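Local coordinates for periplasmic solute binding protein (Candidatus Liberibacter asiaticus str. psy62, PDB 6IXI), which binds zinc and manganese ions as a periplasmic solute-binding protein and probably delivers them to a membrane transporter for uptake, at residues 170-175 with 244-249. Residues are numbered along the deposited sequence; the frame is centred on the assembly and turned at random.
Sequences TSEGCL and LYVDSL. With CD (cadmium ion), chain B; SO4 (sulfate ion), chain M.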
ATOM      1  N   THR A 170     -11.752   4.436  -8.010  1.00 37.67           N
ATOM      2  CA  THR A 170     -11.725   4.399  -6.561  1.00 38.29           C
ATOM      3  C   THR A 170     -11.954   5.808  -6.012  1.00 42.09           C
ATOM      4  O   THR A 170     -12.101   6.773  -6.765  1.00 37.97           O
ATOM      5  CB  THR A 170     -10.427   3.759  -6.045  1.00 39.57           C
ATOM      6  OG1 THR A 170      -9.327   4.548  -6.492  1.00 35.23           O
ATOM      7  CG2 THR A 170     -10.242   2.328  -6.510  1.00 39.00           C
ATOM      8  N   SER A 171     -11.995   5.905  -4.682  1.00 34.50           N
ATOM      9  CA  SER A 171     -12.187   7.183  -4.035  1.00 38.61           C
ATOM     10  C   SER A 171     -10.839   7.907  -3.908  1.00 39.80           C
ATOM     11  O   SER A 171     -10.607   8.888  -4.620  1.00 39.94           O
ATOM     12  CB  SER A 171     -12.962   6.991  -2.747  1.00 36.01           C
ATOM     13  OG  SER A 171     -14.191   6.307  -3.041  1.00 38.47           O
ATOM     14  N   GLU A 172      -9.932   7.402  -3.057  1.00 33.60           N
ATOM     15  CA  GLU A 172      -8.544   7.856  -3.076  1.00 33.26           C
ATOM     16  C   GLU A 172      -7.863   7.258  -4.307  1.00 35.69           C
ATOM     17  O   GLU A 172      -8.308   6.221  -4.808  1.00 35.37           O
ATOM     18  CB  GLU A 172      -7.814   7.359  -1.825  1.00 35.84           C
ATOM     19  CG  GLU A 172      -6.489   8.065  -1.541  1.00 35.47           C
ATOM     20  CD  GLU A 172      -5.613   7.399  -0.491  1.00 41.44           C
ATOM     21  OE1 GLU A 172      -5.796   6.175  -0.249  1.00 36.93           O
ATOM     22  OE2 GLU A 172      -4.728   8.088   0.068  1.00 40.78           O
ATOM     23  N   GLY A 173      -6.807   7.914  -4.814  1.00 36.11           N
ATOM     24  CA  GLY A 173      -6.057   7.370  -5.949  1.00 35.72           C
ATOM     25  C   GLY A 173      -5.052   6.311  -5.476  1.00 37.81           C
ATOM     26  O   GLY A 173      -3.852   6.464  -5.667  1.00 40.34           O
ATOM     27  N   CYS A 174      -5.565   5.244  -4.841  1.00 33.99           N
ATOM     28  CA  CYS A 174      -4.766   4.235  -4.168  1.00 36.60           C
ATOM     29  C   CYS A 174      -4.332   3.106  -5.116  1.00 37.65           C
ATOM     30  O   CYS A 174      -3.578   2.227  -4.695  1.00 34.47           O
ATOM     31  CB  CYS A 174      -5.554   3.628  -3.005  1.00 33.90           C
ATOM     32  SG  CYS A 174      -7.222   3.057  -3.464  1.00 37.39           S
ATOM     33  N   LEU A 175      -4.778   3.114  -6.379  1.00 33.79           N
ATOM     34  CA  LEU A 175      -4.594   1.940  -7.235  1.00 35.42           C
ATOM     35  C   LEU A 175      -3.762   2.289  -8.472  1.00 37.15           C
ATOM     36  O   LEU A 175      -3.609   1.471  -9.389  1.00 36.43           O
ATOM     37  CB  LEU A 175      -5.962   1.350  -7.623  1.00 34.13           C
ATOM     38  CG  LEU A 175      -6.744   0.620  -6.525  1.00 36.04           C
ATOM     39  CD1 LEU A 175      -7.889  -0.192  -7.140  1.00 33.12           C
ATOM     40  CD2 LEU A 175      -5.822  -0.287  -5.722  1.00 33.05           C
ATOM     41  N   LEU A 244     -12.448  -1.411  -0.455  1.00 37.46           N
ATOM     42  CA  LEU A 244     -11.129  -2.023  -0.591  1.00 36.92           C
ATOM     43  C   LEU A 244     -10.244  -1.689   0.607  1.00 37.25           C
ATOM     44  O   LEU A 244     -10.463  -0.695   1.299  1.00 36.13           O
ATOM     45  CB  LEU A 244     -10.453  -1.586  -1.897  1.00 34.54           C
ATOM     46  CG  LEU A 244     -11.300  -1.676  -3.167  1.00 33.98           C
ATOM     47  CD1 LEU A 244     -10.575  -1.029  -4.354  1.00 32.95           C
ATOM     48  CD2 LEU A 244     -11.646  -3.124  -3.485  1.00 34.77           C
ATOM     49  N   TYR A 245      -9.246  -2.553   0.840  1.00 38.76           N
ATOM     50  CA  TYR A 245      -8.212  -2.326   1.837  1.00 40.20           C
ATOM     51  C   TYR A 245      -6.923  -1.965   1.131  1.00 37.45           C
ATOM     52  O   TYR A 245      -6.418  -2.740   0.311  1.00 34.69           O
ATOM     53  CB  TYR A 245      -7.981  -3.568   2.701  1.00 42.66           C
ATOM     54  CG  TYR A 245      -9.085  -3.776   3.705  1.00 45.79           C
ATOM     55  CD1 TYR A 245     -10.310  -4.311   3.319  1.00 45.08           C
ATOM     56  CD2 TYR A 245      -8.913  -3.390   5.026  1.00 43.50           C
ATOM     57  CE1 TYR A 245     -11.335  -4.477   4.238  1.00 48.65           C
ATOM     58  CE2 TYR A 245      -9.927  -3.559   5.952  1.00 47.17           C
ATOM     59  CZ  TYR A 245     -11.138  -4.098   5.557  1.00 49.10           C
ATOM     60  OH  TYR A 245     -12.116  -4.253   6.496  1.00 57.10           O
ATOM     61  N   VAL A 246      -6.416  -0.768   1.462  1.00 38.39           N
ATOM     62  CA  VAL A 246      -5.228  -0.252   0.803  1.00 38.22           C
ATOM     63  C   VAL A 246      -4.285   0.408   1.813  1.00 36.09           C
ATOM     64  O   VAL A 246      -3.075   0.240   1.703  1.00 39.43           O
ATOM     65  CB  VAL A 246      -5.562   0.680  -0.388  1.00 37.20           C
ATOM     66  CG1 VAL A 246      -6.469   0.001  -1.400  1.00 36.96           C
ATOM     67  CG2 VAL A 246      -6.187   1.990   0.067  1.00 37.30           C
ATOM     68  N   ASP A 247      -4.821   1.184   2.760  1.00 34.12           N
ATOM     69  CA  ASP A 247      -3.986   2.103   3.528  1.00 35.24           C
ATOM     70  C   ASP A 247      -3.451   1.479   4.809  1.00 36.21           C
ATOM     71  O   ASP A 247      -2.551   2.018   5.441  1.00 36.83           O
ATOM     72  CB  ASP A 247      -4.725   3.404   3.849  1.00 34.04           C
ATOM     73  CG  ASP A 247      -4.456   4.471   2.804  1.00 37.46           C
ATOM     74  OD1 ASP A 247      -3.626   4.206   1.914  1.00 32.40           O
ATOM     75  OD2 ASP A 247      -5.086   5.553   2.876  1.00 42.62           O
ATOM     76  N   SER A 248      -4.044   0.353   5.215  1.00 36.60           N
ATOM     77  CA  SER A 248      -3.752  -0.199   6.520  1.00 31.52           C
ATOM     78  C   SER A 248      -4.153  -1.660   6.495  1.00 31.57           C
ATOM     79  O   SER A 248      -5.132  -2.001   5.844  1.00 34.13           O
ATOM     80  CB  SER A 248      -4.578   0.540   7.565  1.00 34.20           C
ATOM     81  OG  SER A 248      -4.383  -0.032   8.852  1.00 32.69           O
ATOM     82  N   LEU A 249      -3.455  -2.495   7.266  1.00 32.73           N
ATOM     83  CA  LEU A 249      -3.967  -3.831   7.535  1.00 34.78           C
ATOM     84  C   LEU A 249      -5.241  -3.680   8.360  1.00 42.13           C
ATOM     85  O   LEU A 249      -5.393  -2.724   9.120  1.00 38.35           O
ATOM     86  CB  LEU A 249      -2.947  -4.654   8.325  1.00 33.63           C
ATOM     87  CG  LEU A 249      -1.583  -4.862   7.661  1.00 38.08           C
ATOM     88  CD1 LEU A 249      -0.702  -5.791   8.490  1.00 36.72           C
ATOM     89  CD2 LEU A 249      -1.748  -5.430   6.262  1.00 32.63           C
TER
HETATM   90 CD    CD B 301      -3.843   6.322   1.074  1.00 37.31          CD
HETATM   91  S   SO4 M 312     -11.096  -3.462  10.187  1.00 82.50           S
HETATM   92  O1  SO4 M 312     -11.889  -2.902  11.249  1.00 89.87           O
HETATM   93  O2  SO4 M 312      -9.708  -3.424  10.567  1.00 73.17           O
HETATM   94  O3  SO4 M 312     -11.279  -2.686   8.984  1.00 78.27           O
HETATM   95  O4  SO4 M 312     -11.515  -4.828   9.958  1.00 71.85           O
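E172 and D247 meet through a cadmium ion held between their carboxylates. Both chelate it with two oxygens. E172 OE1 lies 2.4 Å and OE2 2.2 Å from the cadmium; OD1 and OD2 of D247 are each 2.3 Å from it. The side chains arrive from opposite directions, and their carboxylate planes stand 89° apart. E172 OE1 and D247 OD2 come within 3.3 Å of each other, a closeness explained by the shared metal. E172 reaches the ion with an extended chain, its CG anti to the backbone N (chi1 -164°). H39 and H106 complete the site through their NE2 atoms.

Beside the metal, the contact is apolar. C174 CB sits against V246 CG2 at 3.5 Å, and its SG touches both methyls of V246. Next to this pair, L244 CD1 meets L175 CD1 at 4.0 Å and the methyl of T170. L244 crosses each of these side chains at about a right angle. No hydrogen bond links the two segments directly.

The second shell fixes the E172 loop. T170 OG1 donates to E172 O at 2.6 Å, nearly in line with the C=O bond. G173 centres an inverse gamma turn, and E221 accepts the backbone N-H groups of S171 and E172. N193 N donates to OE2 of E172, so this oxygen serves both the metal and a hydrogen bond.

Both loops follow strands, 167-170 and 239-244. They bring together two of the four metal ligands, and four of the six bonded atoms, in what is probably the interlobe cleft of this family. The same four residues bind zinc and manganese in this protein. Two carboxylates on one dication would largely offset its charge, and the metal probably stabilises their buried, ionised forms.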